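Local coordinates for SAM-dependent methyltransferase (Streptococcus pneumoniae, PDB 3KR9), which probably transfers a methyl group from S-adenosylmethionine to N1 of an adenine in tRNA, at residues 6-10 with 33-38; 9-14 with 113-117; 141-145 with 178-184. One frame throughout, in Å; residues are numbered along the deposited sequence.

From the N terminus, helix 4-10 provides the first half of two contacts. Interaction 1 closes a short loop over strand 17-22 and ties that helix to the C-terminal end of helix 28-35. Interaction 2 starts from overlapping residues, sharing Val9 and Ala10, but closes a much longer loop that takes in four parallel strands, with 33-38 falling within it, and ends on strand 114-119. The two meet where Gln38 reaches Val13. Interaction 3 follows both in series and closes its own loop between edge strand 135-145 and helix 179-198. It joins the other two through its strand: Leu143 packs on Leu8 and Ser141 touches Phe12, so the N-terminal segment bridges all three contacts.

Interaction 1. Residues 6-10 with 33-38; sequences LELVA and LVERGQ
The amide nitrogen Gln38 NE2 serves two backbone carbonyls at once: Ala10 O across the contact, 3.0 Å from NE2, and Val13 O a little further along. The bond to Ala10 is bent, with an angle of 137° at the hydrogen. On the other side of the same amide, Gln38 OE1 is gripped side-on by Arg36, whose NE and NH1 both donate to it from one face of the amide plane, NH1 at 3.0 Å from OE1. The guanidinium thereby keeps its other outer nitrogen, NH2, pointed at helix 4-10, where Glu7 OE2 meets it in a salt bridge. At 2.5 Å from Arg36 NH2 to Glu7 OE2 the separation is very short, so its exact length is doubtful, but carboxylate and guanidinium lie nearly coplanar, 15° apart. Glu7 reaches across by bending at chi2 (78°). Beside the guanidinium, the Ala10 methyl CB sits 3.6 Å from Arg36 NH1 and 4.2 Å from Leu33 CD2. Arg36 and Gln38 flank Gly37, whose positive phi ends helix 28-35 in a Schellman motif and turns the chain toward strand 39-46. Since Glu32 forms a second salt bridge with NH2, the charge of Arg36 is probably balanced by two carboxylates, while Gln38 ties that charged cluster to the carbonyls of Ala10 and Val13.

Interaction 2. Residues 9-14 with 113-117; sequences VASFVS and ERLIL
Ile116, on strand 114-119 of the class I Rossmann-like methyltransferase fold, pushes its side chain into the hollow lined by the type I turn from Ala10 to Val13, with Val9 beside it. The tip, CD1, is the main bump. Ile116 CD1 lies 3.5 Å from Phe12 C and 3.6 Å from Phe12 CB. The Val13 side chain crosses that of Ile116 at about a right angle, Val13 CG2 lying 3.5 Å from Ile116 CD1. The extended chi2 of Ile116 (168°) brings CD1 against the peptide after Phe12. The other branch, Ile116 CG2, turns to the helix and rests on Val9 CG1 at 3.9 Å. Val9, Phe12 and Val13 thus line the hollow, and Thr89 of the adjoining strand 87-93 touches Ile116 as well as both valines. The Phe12 ring leads away from this pocket to strands 148-157 and 135-145, so it is the Phe12 CB and backbone carbonyl carbon, not the ring, that meet Ile116.

Two residues earlier in the strand, on the same side of the sheet, Arg114 extends alongside Phe12 and folds over at chi3 (-79°), which brings its guanidinium back to the turn. Arg114 NH1 donates to Phe12 O over 2.9 Å, in the carbonyl plane and on a lone pair, while NE is held by Glu156 in a salt bridge. Ser14 OG lies over one face of the guanidinium, offset toward its rim. Arg114 thus joins the turn to strand 114-119 by one hydrogen bond. At the outer border a single water spans from Ser14 OG to Glu113 OE1, 2.7 Å from each, and donates a hydrogen to the carboxylate oxygen.

Interaction 3. Residues 141-145 with 178-184; sequences SILEE and SPVFVQK
With CG1 of Ile142 trans to its backbone N (chi1 -175°), the long branch runs straight out from strand 135-145 to the helix, and CG2 is turned to the helix start. Ile142 CG1 meets Val180 CG1 at 3.9 Å, Ile142 CD1 reaches Lys184 CD at 3.8 Å, and Ile142 CG2 lies 3.6 Å from Ser178 OG. Ser178 is the N-cap residue of helix 179-198; its OG accepts from Phe181 N at 3.2 Å, nearly straight at 169°. A water that donates to Ile142 O also bonds to Ser178 OG, giving the strand an indirect polar link to the cap. Further along the strand, Val180 CG1 presses against the Leu143 backbone, 3.7 Å from Leu143 C, and Glu144 approaches Gln183, though their nearest atoms are both acceptors. The aliphatic chain of Lys184 passes Ile142 on its way to salt bridges from NZ with Glu151 and Glu123. The axes of strand 141-145 and helix 179-184 cross at 66°, 7.7 Å apart at closest approach. Leu173 of helix 173-176 adds to the apolar patch by touching Ile142 and Phe181, while Leu143 faces the other way, onto helix 4-10, so this edge strand is packed between helices on its two faces.

Interaction 1. Residues 6-10 with 33-38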
loop_
_atom_site.group_PDB
_atom_site.type_symbol
_atom_site.label_atom_id
_atom_site.label_comp_id
_atom_site.label_asym_id
_atom_site.label_seq_id
_atom_site.Cartn_x
_atom_site.Cartn_y
_atom_site.Cartn_z
ATOM N N LEU A 6 5.410 4.426 7.541
ATOM C CA LEU A 6 6.217 4.884 6.401
ATOM C C LEU A 6 7.667 4.438 6.453
ATOM O O LEU A 6 8.291 4.248 5.417
ATOM C CB LEU A 6 6.147 6.404 6.198
ATOM C CG LEU A 6 4.763 6.822 5.663
ATOM C CD1 LEU A 6 4.677 8.356 5.272
ATOM C CD2 LEU A 6 4.303 5.890 4.491
ATOM N N GLU A 7 8.215 4.310 7.651
ATOM C CA GLU A 7 9.557 3.743 7.792
ATOM C C GLU A 7 9.600 2.313 7.207
ATOM O O GLU A 7 10.547 1.935 6.550
ATOM C CB GLU A 7 9.954 3.738 9.293
ATOM C CG GLU A 7 11.478 3.738 9.551
ATOM C CD GLU A 7 12.148 5.092 9.390
ATOM O OE1 GLU A 7 12.032 6.001 10.292
ATOM O OE2 GLU A 7 12.864 5.245 8.388
ATOM N N LEU A 8 8.570 1.522 7.480
ATOM C CA LEU A 8 8.473 0.197 6.899
ATOM C C LEU A 8 8.364 0.238 5.366
ATOM O O LEU A 8 9.029 -0.558 4.673
ATOM C CB LEU A 8 7.295 -0.540 7.534
ATOM C CG LEU A 8 7.796 -1.195 8.830
ATOM C CD1 LEU A 8 8.854 -0.387 9.569
ATOM C CD2 LEU A 8 6.668 -1.661 9.779
ATOM N N VAL A 9 7.543 1.163 4.841
ATOM C CA VAL A 9 7.436 1.430 3.392
ATOM C C VAL A 9 8.812 1.773 2.848
ATOM O O VAL A 9 9.326 1.146 1.874
ATOM C CB VAL A 9 6.419 2.590 3.087
ATOM C CG1 VAL A 9 6.607 3.168 1.671
ATOM C CG2 VAL A 9 4.993 2.113 3.258
ATOM N N ALA A 10 9.464 2.689 3.565
ATOM C CA ALA A 10 10.807 3.163 3.226
ATOM C C ALA A 10 11.789 2.040 3.035
ATOM O O ALA A 10 12.767 2.191 2.295
ATOM C CB ALA A 10 11.352 4.009 4.392
ATOM N N LEU A 33 14.374 10.087 2.896
ATOM C CA LEU A 33 15.114 9.201 2.025
ATOM C C LEU A 33 16.296 9.883 1.343
ATOM O O LEU A 33 17.373 9.246 1.167
ATOM C CB LEU A 33 14.186 8.510 0.975
ATOM C CG LEU A 33 13.270 7.420 1.612
ATOM C CD1 LEU A 33 12.160 6.915 0.701
ATOM C CD2 LEU A 33 14.072 6.225 2.106
ATOM N N VAL A 34 16.147 11.160 0.968
ATOM C CA VAL A 34 17.254 11.823 0.295
ATOM C C VAL A 34 18.276 12.189 1.362
ATOM O O VAL A 34 19.476 12.060 1.159
ATOM C CB VAL A 34 16.886 13.086 -0.427
ATOM C CG1 VAL A 34 18.152 13.819 -0.910
ATOM C CG2 VAL A 34 15.899 12.809 -1.652
ATOM N N GLU A 35 17.786 12.615 2.514
ATOM C CA GLU A 35 18.710 13.081 3.540
ATOM C C GLU A 35 19.623 11.926 3.988
ATOM O O GLU A 35 20.812 12.157 4.247
ATOM C CB GLU A 35 17.979 13.777 4.700
ATOM C CG GLU A 35 17.403 15.123 4.265
ATOM C CD GLU A 35 16.848 15.937 5.408
ATOM O OE1 GLU A 35 16.412 15.363 6.414
ATOM O OE2 GLU A 35 16.873 17.157 5.285
ATOM N N ARG A 36 19.099 10.698 4.047
ATOM C CA ARG A 36 19.948 9.582 4.504
ATOM C C ARG A 36 20.745 8.883 3.411
ATOM O O ARG A 36 21.446 7.938 3.677
ATOM C CB ARG A 36 19.184 8.564 5.376
ATOM C CG ARG A 36 18.055 7.878 4.710
ATOM C CD ARG A 36 17.008 7.512 5.783
ATOM N NE ARG A 36 16.281 6.337 5.345
ATOM C CZ ARG A 36 15.281 5.737 5.990
ATOM N NH1 ARG A 36 14.754 4.653 5.430
ATOM N NH2 ARG A 36 14.808 6.205 7.159
ATOM N N GLY A 37 20.672 9.390 2.202
ATOM C CA GLY A 37 21.533 8.951 1.105
ATOM C C GLY A 37 20.947 7.709 0.489
ATOM O O GLY A 37 21.641 6.968 -0.225
ATOM N N GLN A 38 19.661 7.466 0.732
ATOM C CA GLN A 38 19.047 6.201 0.279
ATOM C C GLN A 38 18.557 6.257 -1.179
ATOM O O GLN A 38 18.559 5.256 -1.911
ATOM C CB GLN A 38 17.949 5.732 1.268
ATOM C CG GLN A 38 17.265 4.449 0.819
ATOM C CD GLN A 38 16.424 3.839 1.892
ATOM O OE1 GLN A 38 16.586 4.131 3.104
ATOM N NE2 GLN A 38 15.481 3.015 1.483
#

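Interaction 2. Residues 9-14 with 113-117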
loop_
_atom_site.group_PDB
_atom_site.type_symbol
_atom_site.label_atom_id
_atom_site.label_comp_id
_atom_site.label_asym_id
_atom_site.label_seq_id
_atom_site.Cartn_x
_atom_site.Cartn_y
_atom_site.Cartn_z
ATOM N N VAL A 9 7.543 1.163 4.841
ATOM C CA VAL A 9 7.436 1.430 3.392
ATOM C C VAL A 9 8.812 1.773 2.848
ATOM O O VAL A 9 9.326 1.146 1.874
ATOM C CB VAL A 9 6.419 2.590 3.087
ATOM C CG1 VAL A 9 6.607 3.168 1.671
ATOM C CG2 VAL A 9 4.993 2.113 3.258
ATOM N N ALA A 10 9.464 2.689 3.565
ATOM C CA ALA A 10 10.807 3.163 3.226
ATOM C C ALA A 10 11.789 2.040 3.035
ATOM O O ALA A 10 12.767 2.191 2.295
ATOM C CB ALA A 10 11.352 4.009 4.392
ATOM N N SER A 11 11.602 0.969 3.792
ATOM C CA SER A 11 12.694 -0.031 3.834
ATOM C C SER A 11 12.697 -0.856 2.546
ATOM O O SER A 11 13.692 -1.564 2.242
ATOM C CB SER A 11 12.553 -0.940 5.015
ATOM O OG SER A 11 11.387 -1.732 4.895
ATOM N N PHE A 12 11.598 -0.759 1.790
ATOM C CA PHE A 12 11.542 -1.415 0.522
ATOM C C PHE A 12 11.995 -0.529 -0.609
ATOM O O PHE A 12 12.113 -1.003 -1.734
ATOM C CB PHE A 12 10.175 -1.999 0.259
ATOM C CG PHE A 12 9.809 -3.151 1.168
ATOM C CD1 PHE A 12 10.400 -4.416 0.997
ATOM C CD2 PHE A 12 8.849 -2.977 2.168
ATOM C CE1 PHE A 12 10.030 -5.479 1.806
ATOM C CE2 PHE A 12 8.468 -4.034 2.980
ATOM C CZ PHE A 12 9.058 -5.288 2.798
ATOM N N VAL A 13 12.350 0.719 -0.322
ATOM C CA VAL A 13 12.755 1.605 -1.421
ATOM C C VAL A 13 14.184 1.396 -1.785
ATOM O O VAL A 13 15.069 1.761 -1.006
ATOM C CB VAL A 13 12.508 3.109 -1.116
ATOM C CG1 VAL A 13 12.974 4.012 -2.291
ATOM C CG2 VAL A 13 11.060 3.310 -0.791
ATOM N N SER A 14 14.394 0.849 -2.988
ATOM C CA SER A 14 15.706 0.352 -3.388
ATOM C C SER A 14 16.712 1.478 -3.392
ATOM O O SER A 14 16.419 2.624 -3.836
ATOM C CB SER A 14 15.648 -0.339 -4.780
ATOM O OG SER A 14 14.642 -1.332 -4.725
ATOM N N GLU A 113 10.573 -0.273 -11.687
ATOM C CA GLU A 113 10.996 -1.588 -11.186
ATOM C C GLU A 113 10.039 -2.085 -10.112
ATOM O O GLU A 113 9.686 -3.282 -10.037
ATOM C CB GLU A 113 12.427 -1.533 -10.565
ATOM C CG GLU A 113 13.505 -0.931 -11.480
ATOM C CD GLU A 113 14.781 -0.554 -10.734
ATOM O OE1 GLU A 113 14.841 -0.639 -9.492
ATOM O OE2 GLU A 113 15.735 -0.127 -11.400
ATOM N N ARG A 114 9.611 -1.155 -9.266
ATOM C CA ARG A 114 8.951 -1.567 -8.059
ATOM C C ARG A 114 7.871 -0.547 -7.570
ATOM O O ARG A 114 8.050 0.668 -7.695
ATOM C CB ARG A 114 10.034 -1.800 -6.990
ATOM C CG ARG A 114 9.469 -2.188 -5.626
ATOM C CD ARG A 114 10.650 -2.410 -4.634
ATOM N NE ARG A 114 11.275 -3.723 -4.844
ATOM C CZ ARG A 114 12.061 -4.295 -3.938
ATOM N NH1 ARG A 114 12.327 -3.638 -2.825
ATOM N NH2 ARG A 114 12.604 -5.502 -4.154
ATOM N N LEU A 115 6.755 -1.089 -7.089
ATOM C CA LEU A 115 5.674 -0.362 -6.494
ATOM C C LEU A 115 5.581 -0.824 -5.076
ATOM O O LEU A 115 5.599 -2.021 -4.828
ATOM C CB LEU A 115 4.359 -0.724 -7.152
ATOM C CG LEU A 115 3.905 -0.196 -8.504
ATOM C CD1 LEU A 115 4.975 0.252 -9.489
ATOM C CD2 LEU A 115 2.838 -1.184 -9.112
ATOM N N ILE A 116 5.454 0.129 -4.150
ATOM C CA ILE A 116 5.252 -0.224 -2.774
ATOM C C ILE A 116 3.927 0.372 -2.358
ATOM O O ILE A 116 3.754 1.570 -2.374
ATOM C CB ILE A 116 6.433 0.317 -1.870
ATOM C CG1 ILE A 116 7.789 -0.036 -2.489
ATOM C CG2 ILE A 116 6.285 -0.128 -0.403
ATOM C CD1 ILE A 116 8.974 0.685 -1.862
ATOM N N LEU A 117 3.010 -0.486 -1.945
ATOM C CA LEU A 117 1.654 -0.090 -1.754
ATOM C C LEU A 117 1.205 -0.398 -0.351
ATOM O O LEU A 117 1.339 -1.527 0.126
ATOM C CB LEU A 117 0.745 -0.821 -2.758
ATOM C CG LEU A 117 1.240 -0.868 -4.208
ATOM C CD1 LEU A 117 0.340 -1.841 -5.044
ATOM C CD2 LEU A 117 1.321 0.518 -4.860
HETATM O O HOH W 1 13.666 -1.452 -7.225
#

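Interaction 3. Residues 141-145 with 178-184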
loop_
_atom_site.group_PDB
_atom_site.type_symbol
_atom_site.label_atom_id
_atom_site.label_comp_id
_atom_site.label_asym_id
_atom_site.label_seq_id
_atom_site.Cartn_x
_atom_site.Cartn_y
_atom_site.Cartn_z
ATOM N N SER A 141 4.473 -6.924 4.236
ATOM C CA SER A 141 4.685 -6.722 5.648
ATOM C C SER A 141 3.453 -6.204 6.304
ATOM O O SER A 141 2.668 -5.614 5.648
ATOM C CB SER A 141 5.851 -5.797 5.894
ATOM O OG SER A 141 6.979 -6.227 5.196
ATOM N N ILE A 142 3.308 -6.414 7.605
ATOM C CA ILE A 142 2.109 -5.912 8.280
ATOM C C ILE A 142 2.523 -5.338 9.631
ATOM O O ILE A 142 3.334 -5.927 10.331
ATOM C CB ILE A 142 1.033 -7.018 8.447
ATOM C CG1 ILE A 142 -0.249 -6.437 9.038
ATOM C CG2 ILE A 142 1.591 -8.207 9.343
ATOM C CD1 ILE A 142 -1.515 -7.348 8.882
ATOM N N LEU A 143 2.003 -4.177 9.990
ATOM C CA LEU A 143 2.355 -3.585 11.275
ATOM C C LEU A 143 1.131 -3.119 11.998
ATOM O O LEU A 143 0.039 -3.070 11.421
ATOM C CB LEU A 143 3.323 -2.411 11.103
ATOM C CG LEU A 143 2.699 -1.166 10.474
ATOM C CD1 LEU A 143 3.071 0.061 11.263
ATOM C CD2 LEU A 143 3.118 -1.009 9.000
ATOM N N GLU A 144 1.303 -2.780 13.269
ATOM C CA GLU A 144 0.218 -2.163 14.053
ATOM C C GLU A 144 0.705 -0.799 14.485
ATOM O O GLU A 144 1.885 -0.633 14.773
ATOM C CB GLU A 144 -0.100 -2.978 15.312
ATOM C CG GLU A 144 -1.264 -2.407 16.115
ATOM C CD GLU A 144 -1.621 -3.260 17.341
ATOM O OE1 GLU A 144 -0.746 -3.966 17.893
ATOM O OE2 GLU A 144 -2.792 -3.216 17.766
ATOM N N GLU A 145 -0.204 0.160 14.559
ATOM C CA GLU A 145 0.162 1.539 14.848
ATOM C C GLU A 145 -1.037 2.178 15.507
ATOM O O GLU A 145 -2.119 2.205 14.944
ATOM C CB GLU A 145 0.545 2.269 13.551
ATOM C CG GLU A 145 0.823 3.781 13.661
ATOM C CD GLU A 145 1.561 4.313 12.394
ATOM O OE1 GLU A 145 0.838 4.762 11.468
ATOM O OE2 GLU A 145 2.836 4.233 12.304
ATOM N N SER A 178 2.796 -13.664 11.295
ATOM C CA SER A 178 3.419 -12.905 12.399
ATOM C C SER A 178 2.484 -12.602 13.578
ATOM O O SER A 178 1.255 -12.690 13.479
ATOM C CB SER A 178 3.982 -11.566 11.892
ATOM O OG SER A 178 2.906 -10.730 11.525
ATOM N N PRO A 179 3.067 -12.181 14.711
ATOM C CA PRO A 179 2.151 -11.905 15.812
ATOM C C PRO A 179 1.142 -10.811 15.445
ATOM O O PRO A 179 0.019 -10.835 15.958
ATOM C CB PRO A 179 3.092 -11.412 16.927
ATOM C CG PRO A 179 4.328 -12.236 16.704
ATOM C CD PRO A 179 4.469 -12.224 15.152
ATOM N N VAL A 180 1.547 -9.856 14.595
ATOM C CA VAL A 180 0.638 -8.763 14.227
ATOM C C VAL A 180 -0.465 -9.262 13.308
ATOM O O VAL A 180 -1.627 -8.874 13.454
ATOM C CB VAL A 180 1.370 -7.557 13.552
ATOM C CG1 VAL A 180 0.344 -6.616 12.865
ATOM C CG2 VAL A 180 2.245 -6.809 14.553
ATOM N N PHE A 181 -0.099 -10.127 12.362
ATOM C CA PHE A 181 -1.080 -10.798 11.526
ATOM C C PHE A 181 -2.132 -11.520 12.423
ATOM O O PHE A 181 -3.345 -11.441 12.172
ATOM C CB PHE A 181 -0.341 -11.789 10.609
ATOM C CG PHE A 181 -1.231 -12.589 9.691
ATOM C CD1 PHE A 181 -1.448 -12.168 8.388
ATOM C CD2 PHE A 181 -1.811 -13.781 10.112
ATOM C CE1 PHE A 181 -2.258 -12.907 7.495
ATOM C CE2 PHE A 181 -2.630 -14.546 9.238
ATOM C CZ PHE A 181 -2.852 -14.109 7.920
ATOM N N VAL A 182 -1.686 -12.218 13.469
ATOM C CA VAL A 182 -2.663 -12.923 14.332
ATOM C C VAL A 182 -3.647 -11.958 15.009
ATOM O O VAL A 182 -4.860 -12.186 15.001
ATOM C CB VAL A 182 -1.977 -13.795 15.415
ATOM C CG1 VAL A 182 -3.028 -14.537 16.271
ATOM C CG2 VAL A 182 -0.950 -14.793 14.766
ATOM N N GLN A 183 -3.126 -10.868 15.584
ATOM C CA GLN A 183 -3.979 -9.889 16.238
ATOM C C GLN A 183 -4.979 -9.313 15.261
ATOM O O GLN A 183 -6.169 -9.210 15.567
ATOM C CB GLN A 183 -3.140 -8.753 16.859
ATOM C CG GLN A 183 -2.083 -9.241 17.850
ATOM C CD GLN A 183 -0.929 -8.248 18.002
ATOM O OE1 GLN A 183 -1.147 -7.027 17.964
ATOM N NE2 GLN A 183 0.315 -8.766 18.157
ATOM N N LYS A 184 -4.524 -8.952 14.058
ATOM C CA LYS A 184 -5.466 -8.412 13.084
ATOM C C LYS A 184 -6.598 -9.369 12.806
ATOM O O LYS A 184 -7.755 -8.980 12.893
ATOM C CB LYS A 184 -4.803 -7.976 11.761
ATOM C CG LYS A 184 -5.869 -7.581 10.707
ATOM C CD LYS A 184 -5.271 -7.123 9.327
ATOM C CE LYS A 184 -6.408 -7.076 8.213
ATOM N NZ LYS A 184 -5.842 -6.466 6.945
HETATM O O HOH W 2 4.178 -8.029 11.525
#